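Local coordinates for protein carbon monoxide dehydrogenase (Thermococcus sp. AM4, PDB 6T7J) that probably catalyses the reversible oxidation of carbon monoxide to carbon dioxide at a nickel-iron-sulfur cluster, here isolated without its nickel, at residues A[89-100]-A[558-566]; A[188-199]-A[217-225]. All coordinates share one frame; numbering follows the deposited sequence.

Contact 1 of 2, residues A[89-100]-A[558-566]; sequences LLRMIAAGAAAH and EKAVSIGTY
Gly-96 offers its bare CA to the backbone of Glu-558 and Lys-559, a hollow over which the start of helix 558-569 is laid almost at right angles. The axes of the two segments pass 6.8 Å apart at a crossing angle of -97°, a closeness that depends on the missing side chain: a beta carbon on Gly-96 would collide with the carbonyl oxygen of Glu-558 and with CA of Lys-559. Instead Gly-96 CA lies 3.5 Å from Glu-558 O in a CA-H...O contact. On one flank of this notch Glu-558 stretches its chain across Met-92 at about a right angle, and its carboxylate comes down on the methyl of Ala-95, OE2 being 3.2 Å from CB. The charge itself is met by Arg-91 of the second subunit. On the other flank CG and CD of Lys-559 lie against CB of Ala-99 and the His-100 ring. CG makes a CH-pi contact over one face, offset toward the rim, while CD1 of Ile-563 abuts the ring edge 3.5 Å from CE1; a hydrogen bond from ND1 to Asp-226 helps to fix the ring. Farther along, CG1 of Val-561, anti to the backbone N (chi1 -179°), touches CG1 of Ile-93 at 3.8 Å. CD1 of Ile-93 then meets Thr-565 tip to tip, reaching OG1 at 3.6 Å. This close, glycine-permitted helix crossing lies on the helix that carries Lys-559, whose NZ is hydrogen-bonded to Gln-342 and whose side chain belongs to the pocket of the broken Fe4S4 cluster.

Contact 2 of 2, residues A[188-199]-A[217-225]; sequences VLPRAIDREVCE and LHGIRTSLA
Arg-191 and Arg-221 lay their guanidinium groups flat on one another, centres 3.8 Å apart and planes only 8° from parallel, an arrangement that two like charges can adopt when carboxylates surround them. Both chains bend at the third torsion, Arg-191 at -67° and Arg-221 at 62°, and these turns bring the two plates face to face. Arg-191 grips Glu-196 side-on: its NE meets OE2 at 3.1 Å on the syn lone pair, and NH1 goes to OE1. The same NH1 also reaches Glu-199 OE2 at 2.7 Å, from above that carboxylate's plane. Glu-196 OE1 lies well out of the Arg-221 plane, so that pair is a salt bridge of charges alone, 3.4 Å from NE. Glu-199 OE1 forms a second salt bridge, to Arg-221 NH2, and is also paired with Arg-203. With a leucine in place of Arg-191, Glu-196 OE2 would lose its NE contact and Glu-199 OE2 its NH1 partner, and the Arg-221 guanidinium, without its stacking partner, would probably be freer to turn. This four-residue salt-bridge network joins helix 193-203 and the loop leading into it to the roughly antiparallel helix 212-242, and Glu-196 enters as a knob into the hole formed by His-218, Arg-221, Thr-222 and Ala-225. The His-218 ring lies nearly parallel to the Glu-199 carboxylate and has CG of that residue over one face, 3.3 Å from NE2, which also makes a weak hydrogen bond to Glu-196 OE1. Beyond the charges, Pro-190 CB rests 3.6 Å from Ala-225 CB, and Val-188 CG2 touches Ile-220 CG2.

How the contacts relate
Helix 212-242 brings the two contacts together, since the side of segment 217-225 carrying Gly-219 and Ser-223 meets contact 1. Their centres are about 11 Å apart. Tyr-566 CB approaches Ser-223 O at 3.1 Å, and Leu-90 CD1 reaches Gly-219 CA at 3.4 Å. Asp-226, which follows segment 217-225 on the same helix, takes a hydrogen bond from Ser-562 of contact 1. Only contact 1 supplies a residue of the broken-cluster pocket: the side chain of Lys-559 comes to about 4 Å from that cluster at nearest atoms. Both contacts also touch the second subunit, joining the pocket's surroundings to the dimer.

Contact 1 of 2, residues A[89-100]-A[558-566]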
loop_
_atom_site.group_PDB
_atom_site.type_symbol
_atom_site.label_atom_id
_atom_site.label_comp_id
_atom_site.label_asym_id
_atom_site.label_seq_id
_atom_site.Cartn_x
_atom_site.Cartn_y
_atom_site.Cartn_z
ATOM N N LEU A 89 6.815 -0.068 -9.393
ATOM C CA LEU A 89 6.557 1.360 -9.566
ATOM C C LEU A 89 5.173 1.741 -9.044
ATOM O O LEU A 89 4.992 2.821 -8.462
ATOM C CB LEU A 89 6.703 1.750 -11.037
ATOM C CG LEU A 89 6.922 3.244 -11.279
ATOM C CD1 LEU A 89 8.358 3.634 -10.950
ATOM C CD2 LEU A 89 6.572 3.621 -12.710
ATOM N N LEU A 90 4.184 0.868 -9.252
ATOM C CA LEU A 90 2.846 1.127 -8.736
ATOM C C LEU A 90 2.857 1.234 -7.218
ATOM O O LEU A 90 2.163 2.079 -6.642
ATOM C CB LEU A 90 1.886 0.027 -9.187
ATOM C CG LEU A 90 0.422 0.283 -8.834
ATOM C CD1 LEU A 90 0.050 1.652 -9.323
ATOM C CD2 LEU A 90 -0.502 -0.762 -9.436
ATOM N N ARG A 91 3.644 0.388 -6.552
ATOM C CA ARG A 91 3.711 0.474 -5.095
ATOM C C ARG A 91 4.436 1.737 -4.644
ATOM O O ARG A 91 4.094 2.308 -3.600
ATOM C CB ARG A 91 4.371 -0.777 -4.517
ATOM C CG ARG A 91 3.491 -2.013 -4.629
ATOM C CD ARG A 91 3.807 -3.052 -3.572
ATOM N NE ARG A 91 2.853 -4.157 -3.622
ATOM C CZ ARG A 91 3.011 -5.315 -2.989
ATOM N NH1 ARG A 91 4.091 -5.526 -2.250
ATOM N NH2 ARG A 91 2.087 -6.262 -3.099
ATOM N N MET A 92 5.417 2.202 -5.421
ATOM C CA MET A 92 6.026 3.499 -5.120
ATOM C C MET A 92 4.990 4.619 -5.193
ATOM O O MET A 92 4.915 5.485 -4.305
ATOM C CB MET A 92 7.184 3.776 -6.079
ATOM C CG MET A 92 8.342 2.801 -5.966
ATOM S SD MET A 92 9.785 3.337 -6.905
ATOM C CE MET A 92 10.731 4.164 -5.625
ATOM N N ILE A 93 4.185 4.621 -6.260
ATOM C CA ILE A 93 3.132 5.627 -6.397
ATOM C C ILE A 93 2.151 5.531 -5.234
ATOM O O ILE A 93 1.717 6.551 -4.680
ATOM C CB ILE A 93 2.411 5.475 -7.749
ATOM C CG1 ILE A 93 3.355 5.806 -8.905
ATOM C CG2 ILE A 93 1.172 6.368 -7.798
ATOM C CD1 ILE A 93 2.768 5.507 -10.263
ATOM N N ALA A 94 1.779 4.304 -4.858
ATOM C CA ALA A 94 0.863 4.102 -3.742
ATOM C C ALA A 94 1.418 4.702 -2.459
ATOM O O ALA A 94 0.697 5.388 -1.727
ATOM C CB ALA A 94 0.583 2.612 -3.556
ATOM N N ALA A 95 2.704 4.471 -2.178
ATOM C CA ALA A 95 3.284 4.974 -0.936
ATOM C C ALA A 95 3.369 6.499 -0.930
ATOM O O ALA A 95 3.102 7.137 0.098
ATOM C CB ALA A 95 4.662 4.355 -0.713
ATOM N N GLY A 96 3.733 7.104 -2.062
ATOM C CA GLY A 96 3.780 8.561 -2.114
ATOM C C GLY A 96 2.407 9.194 -1.950
ATOM O O GLY A 96 2.226 10.149 -1.175
ATOM N N ALA A 97 1.422 8.673 -2.688
ATOM C CA ALA A 97 0.052 9.145 -2.536
ATOM C C ALA A 97 -0.433 8.965 -1.106
ATOM O O ALA A 97 -1.134 9.830 -0.572
ATOM C CB ALA A 97 -0.866 8.411 -3.514
ATOM N N ALA A 98 -0.048 7.859 -0.460
ATOM C CA ALA A 98 -0.473 7.606 0.914
ATOM C C ALA A 98 0.140 8.607 1.885
ATOM O O ALA A 98 -0.536 9.076 2.807
ATOM C CB ALA A 98 -0.103 6.179 1.317
ATOM N N ALA A 99 1.423 8.927 1.711
ATOM C CA ALA A 99 2.048 9.928 2.569
ATOM C C ALA A 99 1.334 11.270 2.447
ATOM O O ALA A 99 0.961 11.892 3.457
ATOM C CB ALA A 99 3.529 10.066 2.217
ATOM N N HIS A 100 1.120 11.726 1.207
ATOM C CA HIS A 100 0.437 13.005 1.023
ATOM C C HIS A 100 -0.995 12.955 1.546
ATOM O O HIS A 100 -1.496 13.948 2.091
ATOM C CB HIS A 100 0.466 13.410 -0.449
ATOM C CG HIS A 100 1.800 13.915 -0.904
ATOM N ND1 HIS A 100 2.263 13.747 -2.191
ATOM C CD2 HIS A 100 2.777 14.576 -0.237
ATOM C CE1 HIS A 100 3.465 14.285 -2.299
ATOM N NE2 HIS A 100 3.799 14.795 -1.128
ATOM N N GLU A 558 9.210 8.139 -2.636
ATOM C CA GLU A 558 8.031 7.661 -3.351
ATOM C C GLU A 558 7.019 8.783 -3.555
ATOM O O GLU A 558 6.260 8.773 -4.538
ATOM C CB GLU A 558 7.410 6.484 -2.593
ATOM C CG GLU A 558 8.294 5.238 -2.560
ATOM C CD GLU A 558 7.926 4.270 -1.444
ATOM O OE1 GLU A 558 7.756 3.065 -1.730
ATOM O OE2 GLU A 558 7.806 4.709 -0.280
ATOM N N LYS A 559 7.001 9.761 -2.643
ATOM C CA LYS A 559 6.212 10.969 -2.859
ATOM C C LYS A 559 6.611 11.661 -4.155
ATOM O O LYS A 559 5.750 12.149 -4.896
ATOM C CB LYS A 559 6.374 11.921 -1.675
ATOM C CG LYS A 559 5.373 11.709 -0.558
ATOM C CD LYS A 559 5.670 12.628 0.616
ATOM C CE LYS A 559 7.035 12.338 1.207
ATOM N NZ LYS A 559 7.477 13.402 2.146
ATOM N N ALA A 560 7.916 11.714 -4.443
ATOM C CA ALA A 560 8.373 12.317 -5.691
ATOM C C ALA A 560 7.873 11.533 -6.895
ATOM O O ALA A 560 7.557 12.118 -7.938
ATOM C CB ALA A 560 9.899 12.407 -5.706
ATOM N N VAL A 561 7.788 10.206 -6.771
ATOM C CA VAL A 561 7.260 9.397 -7.865
ATOM C C VAL A 561 5.794 9.727 -8.105
ATOM O O VAL A 561 5.360 9.899 -9.251
ATOM C CB VAL A 561 7.463 7.900 -7.576
ATOM C CG1 VAL A 561 6.932 7.064 -8.733
ATOM C CG2 VAL A 561 8.933 7.605 -7.325
ATOM N N SER A 562 5.008 9.831 -7.028
ATOM C CA SER A 562 3.606 10.211 -7.185
ATOM C C SER A 562 3.475 11.599 -7.805
ATOM O O SER A 562 2.622 11.823 -8.675
ATOM C CB SER A 562 2.888 10.162 -5.837
ATOM O OG SER A 562 1.537 10.565 -5.976
ATOM N N ILE A 563 4.315 12.542 -7.370
ATOM C CA ILE A 563 4.246 13.910 -7.882
ATOM C C ILE A 563 4.567 13.937 -9.372
ATOM O O ILE A 563 3.857 14.565 -10.165
ATOM C CB ILE A 563 5.189 14.831 -7.089
ATOM C CG1 ILE A 563 4.659 15.057 -5.673
ATOM C CG2 ILE A 563 5.364 16.160 -7.807
ATOM C CD1 ILE A 563 5.701 15.586 -4.713
ATOM N N GLY A 564 5.653 13.271 -9.769
ATOM C CA GLY A 564 6.001 13.227 -11.179
ATOM C C GLY A 564 4.932 12.552 -12.013
ATOM O O GLY A 564 4.628 12.990 -13.128
ATOM N N THR A 565 4.328 11.488 -11.475
ATOM C CA THR A 565 3.291 10.788 -12.222
ATOM C C THR A 565 2.056 11.661 -12.409
ATOM O O THR A 565 1.465 11.670 -13.493
ATOM C CB THR A 565 2.924 9.477 -11.528
ATOM O OG1 THR A 565 4.099 8.670 -11.379
ATOM C CG2 THR A 565 1.894 8.712 -12.351
ATOM N N TYR A 566 1.651 12.413 -11.379
ATOM C CA TYR A 566 0.470 13.249 -11.574
ATOM C C TYR A 566 0.788 14.526 -12.337
ATOM O O TYR A 566 -0.123 15.123 -12.923
ATOM C CB TYR A 566 -0.243 13.545 -10.242
ATOM C CG TYR A 566 0.339 14.562 -9.267
ATOM C CD1 TYR A 566 0.497 15.902 -9.611
ATOM C CD2 TYR A 566 0.647 14.189 -7.967
ATOM C CE1 TYR A 566 0.997 16.820 -8.706
ATOM C CE2 TYR A 566 1.145 15.101 -7.054
ATOM C CZ TYR A 566 1.317 16.413 -7.429
ATOM O OH TYR A 566 1.809 17.321 -6.521
#

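Contact 2 of 2, residues A[188-199]-A[217-225]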
loop_
_atom_site.group_PDB
_atom_site.type_symbol
_atom_site.label_atom_id
_atom_site.label_comp_id
_atom_site.label_asym_id
_atom_site.label_seq_id
_atom_site.Cartn_x
_atom_site.Cartn_y
_atom_site.Cartn_z
ATOM N N VAL A 188 -9.089 7.190 -16.014
ATOM C CA VAL A 188 -8.198 7.292 -14.866
ATOM C C VAL A 188 -8.720 8.290 -13.833
ATOM O O VAL A 188 -7.970 8.741 -12.971
ATOM C CB VAL A 188 -6.767 7.653 -15.308
ATOM C CG1 VAL A 188 -6.224 6.607 -16.272
ATOM C CG2 VAL A 188 -6.740 9.037 -15.943
ATOM N N LEU A 189 -9.997 8.647 -13.910
ATOM C CA LEU A 189 -10.573 9.580 -12.953
ATOM C C LEU A 189 -10.559 8.963 -11.560
ATOM O O LEU A 189 -11.132 7.878 -11.365
ATOM C CB LEU A 189 -11.998 9.957 -13.351
ATOM C CG LEU A 189 -12.139 10.983 -14.479
ATOM C CD1 LEU A 189 -13.588 11.113 -14.915
ATOM C CD2 LEU A 189 -11.582 12.332 -14.054
ATOM N N PRO A 190 -9.920 9.592 -10.577
ATOM C CA PRO A 190 -9.889 9.017 -9.230
ATOM C C PRO A 190 -11.222 9.184 -8.517
ATOM O O PRO A 190 -11.927 10.180 -8.690
ATOM C CB PRO A 190 -8.782 9.812 -8.533
ATOM C CG PRO A 190 -8.775 11.127 -9.235
ATOM C CD PRO A 190 -9.161 10.852 -10.667
ATOM N N ARG A 191 -11.556 8.190 -7.696
ATOM C CA ARG A 191 -12.843 8.124 -7.015
ATOM C C ARG A 191 -12.748 8.418 -5.526
ATOM O O ARG A 191 -13.477 9.274 -5.016
ATOM C CB ARG A 191 -13.471 6.741 -7.243
ATOM C CG ARG A 191 -13.564 6.352 -8.713
ATOM C CD ARG A 191 -13.494 4.847 -8.901
ATOM N NE ARG A 191 -12.188 4.311 -8.534
ATOM C CZ ARG A 191 -11.831 3.040 -8.683
ATOM N NH1 ARG A 191 -10.620 2.643 -8.317
ATOM N NH2 ARG A 191 -12.684 2.163 -9.194
ATOM N N ALA A 192 -11.871 7.720 -4.808
ATOM C CA ALA A 192 -11.605 8.003 -3.403
ATOM C C ALA A 192 -10.153 7.643 -3.126
ATOM O O ALA A 192 -9.691 6.577 -3.543
ATOM C CB ALA A 192 -12.547 7.222 -2.482
ATOM N N ILE A 193 -9.447 8.525 -2.415
ATOM C CA ILE A 193 -7.985 8.460 -2.366
ATOM C C ILE A 193 -7.516 7.153 -1.738
ATOM O O ILE A 193 -6.742 6.390 -2.340
ATOM C CB ILE A 193 -7.422 9.673 -1.605
ATOM C CG1 ILE A 193 -8.104 10.966 -2.053
ATOM C CG2 ILE A 193 -5.945 9.765 -1.837
ATOM C CD1 ILE A 193 -7.680 12.188 -1.249
ATOM N N ASP A 194 -7.954 6.893 -0.502
ATOM C CA ASP A 194 -7.562 5.667 0.185
ATOM C C ASP A 194 -7.938 4.435 -0.624
ATOM O O ASP A 194 -7.200 3.442 -0.620
ATOM C CB ASP A 194 -8.201 5.614 1.573
ATOM C CG ASP A 194 -7.704 6.721 2.489
ATOM O OD1 ASP A 194 -6.752 7.433 2.107
ATOM O OD2 ASP A 194 -8.267 6.878 3.595
ATOM N N ARG A 195 -9.060 4.491 -1.348
ATOM C CA ARG A 195 -9.418 3.382 -2.224
ATOM C C ARG A 195 -8.400 3.210 -3.344
ATOM O O ARG A 195 -8.067 2.082 -3.714
ATOM C CB ARG A 195 -10.815 3.580 -2.809
ATOM C CG ARG A 195 -11.205 2.464 -3.769
ATOM C CD ARG A 195 -12.380 2.828 -4.648
ATOM N NE ARG A 195 -12.772 1.702 -5.491
ATOM C CZ ARG A 195 -13.921 1.628 -6.154
ATOM N NH1 ARG A 195 -14.192 0.564 -6.897
ATOM N NH2 ARG A 195 -14.798 2.621 -6.075
ATOM N N GLU A 196 -7.894 4.314 -3.900
ATOM C CA GLU A 196 -6.892 4.197 -4.958
ATOM C C GLU A 196 -5.609 3.562 -4.432
ATOM O O GLU A 196 -5.033 2.671 -5.076
ATOM C CB GLU A 196 -6.602 5.569 -5.574
ATOM C CG GLU A 196 -7.833 6.335 -6.054
ATOM C CD GLU A 196 -8.666 5.564 -7.062
ATOM O OE1 GLU A 196 -8.109 4.703 -7.774
ATOM O OE2 GLU A 196 -9.886 5.823 -7.148
ATOM N N VAL A 197 -5.152 4.002 -3.254
ATOM C CA VAL A 197 -3.956 3.406 -2.654
ATOM C C VAL A 197 -4.167 1.912 -2.415
ATOM O O VAL A 197 -3.322 1.072 -2.770
ATOM C CB VAL A 197 -3.587 4.138 -1.349
ATOM C CG1 VAL A 197 -2.654 3.281 -0.498
ATOM C CG2 VAL A 197 -2.949 5.485 -1.653
ATOM N N CYS A 198 -5.309 1.559 -1.820
ATOM C CA CYS A 198 -5.577 0.163 -1.501
ATOM C C CYS A 198 -5.710 -0.679 -2.765
ATOM O O CYS A 198 -5.286 -1.841 -2.793
ATOM C CB CYS A 198 -6.831 0.070 -0.633
ATOM S SG CYS A 198 -7.624 -1.539 -0.584
ATOM N N GLU A 199 -6.271 -0.104 -3.836
ATOM C CA GLU A 199 -6.380 -0.844 -5.088
ATOM C C GLU A 199 -5.018 -1.060 -5.724
ATOM O O GLU A 199 -4.803 -2.088 -6.373
ATOM C CB GLU A 199 -7.308 -0.131 -6.074
ATOM C CG GLU A 199 -7.340 -0.798 -7.454
ATOM C CD GLU A 199 -8.524 -0.380 -8.304
ATOM O OE1 GLU A 199 -8.509 -0.669 -9.519
ATOM O OE2 GLU A 199 -9.468 0.230 -7.759
ATOM N N LEU A 217 -1.845 2.648 -15.689
ATOM C CA LEU A 217 -3.013 3.519 -15.780
ATOM C C LEU A 217 -3.657 3.713 -14.413
ATOM O O LEU A 217 -4.089 4.823 -14.068
ATOM C CB LEU A 217 -4.022 2.948 -16.777
ATOM C CG LEU A 217 -3.692 3.124 -18.259
ATOM C CD1 LEU A 217 -4.691 2.377 -19.127
ATOM C CD2 LEU A 217 -3.645 4.597 -18.633
ATOM N N HIS A 218 -3.720 2.652 -13.606
ATOM C CA HIS A 218 -4.201 2.847 -12.243
ATOM C C HIS A 218 -3.214 3.659 -11.417
ATOM O O HIS A 218 -3.626 4.400 -10.519
ATOM C CB HIS A 218 -4.481 1.516 -11.554
ATOM C CG HIS A 218 -5.026 1.678 -10.170
ATOM N ND1 HIS A 218 -4.308 1.346 -9.043
ATOM C CD2 HIS A 218 -6.207 2.175 -9.733
ATOM C CE1 HIS A 218 -5.037 1.606 -7.971
ATOM N NE2 HIS A 218 -6.187 2.119 -8.361
ATOM N N GLY A 219 -1.916 3.528 -11.692
ATOM C CA GLY A 219 -0.955 4.425 -11.073
ATOM C C GLY A 219 -1.228 5.876 -11.414
ATOM O O GLY A 219 -1.108 6.761 -10.562
ATOM N N ILE A 220 -1.602 6.135 -12.667
ATOM C CA ILE A 220 -1.992 7.483 -13.075
ATOM C C ILE A 220 -3.207 7.945 -12.277
ATOM O O ILE A 220 -3.253 9.076 -11.777
ATOM C CB ILE A 220 -2.256 7.523 -14.592
ATOM C CG1 ILE A 220 -0.935 7.647 -15.357
ATOM C CG2 ILE A 220 -3.198 8.666 -14.947
ATOM C CD1 ILE A 220 -1.012 7.180 -16.790
ATOM N N ARG A 221 -4.208 7.067 -12.145
ATOM C CA ARG A 221 -5.405 7.410 -11.377
ATOM C C ARG A 221 -5.066 7.735 -9.924
ATOM O O ARG A 221 -5.592 8.698 -9.351
ATOM C CB ARG A 221 -6.417 6.264 -11.448
ATOM C CG ARG A 221 -7.629 6.440 -10.538
ATOM C CD ARG A 221 -8.835 5.655 -11.045
ATOM N NE ARG A 221 -8.589 4.216 -11.084
ATOM C CZ ARG A 221 -9.439 3.323 -11.582
ATOM N NH1 ARG A 221 -10.600 3.719 -12.089
ATOM N NH2 ARG A 221 -9.128 2.033 -11.575
ATOM N N THR A 222 -4.177 6.948 -9.316
ATOM C CA THR A 222 -3.800 7.176 -7.922
ATOM C C THR A 222 -3.009 8.471 -7.766
ATOM O O THR A 222 -3.226 9.235 -6.815
ATOM C CB THR A 222 -2.992 5.985 -7.403
ATOM O OG1 THR A 222 -3.751 4.780 -7.576
ATOM C CG2 THR A 222 -2.658 6.163 -5.930
ATOM N N SER A 223 -2.083 8.734 -8.691
ATOM C CA SER A 223 -1.352 9.994 -8.666
ATOM C C SER A 223 -2.301 11.177 -8.802
ATOM O O SER A 223 -2.096 12.222 -8.174
ATOM C CB SER A 223 -0.308 10.014 -9.779
ATOM O OG SER A 223 -0.917 10.299 -11.028
ATOM N N LEU A 224 -3.347 11.032 -9.616
ATOM C CA LEU A 224 -4.328 12.106 -9.742
ATOM C C LEU A 224 -5.110 12.286 -8.448
ATOM O O LEU A 224 -5.406 13.419 -8.049
ATOM C CB LEU A 224 -5.269 11.825 -10.912
ATOM C CG LEU A 224 -4.647 11.986 -12.299
ATOM C CD1 LEU A 224 -5.668 11.690 -13.393
ATOM C CD2 LEU A 224 -4.058 13.378 -12.463
ATOM N N ALA A 225 -5.457 11.180 -7.781
ATOM C CA ALA A 225 -6.060 11.281 -6.454
ATOM C C ALA A 225 -5.155 12.035 -5.488
ATOM O O ALA A 225 -5.643 12.745 -4.602
ATOM C CB ALA A 225 -6.379 9.891 -5.903
#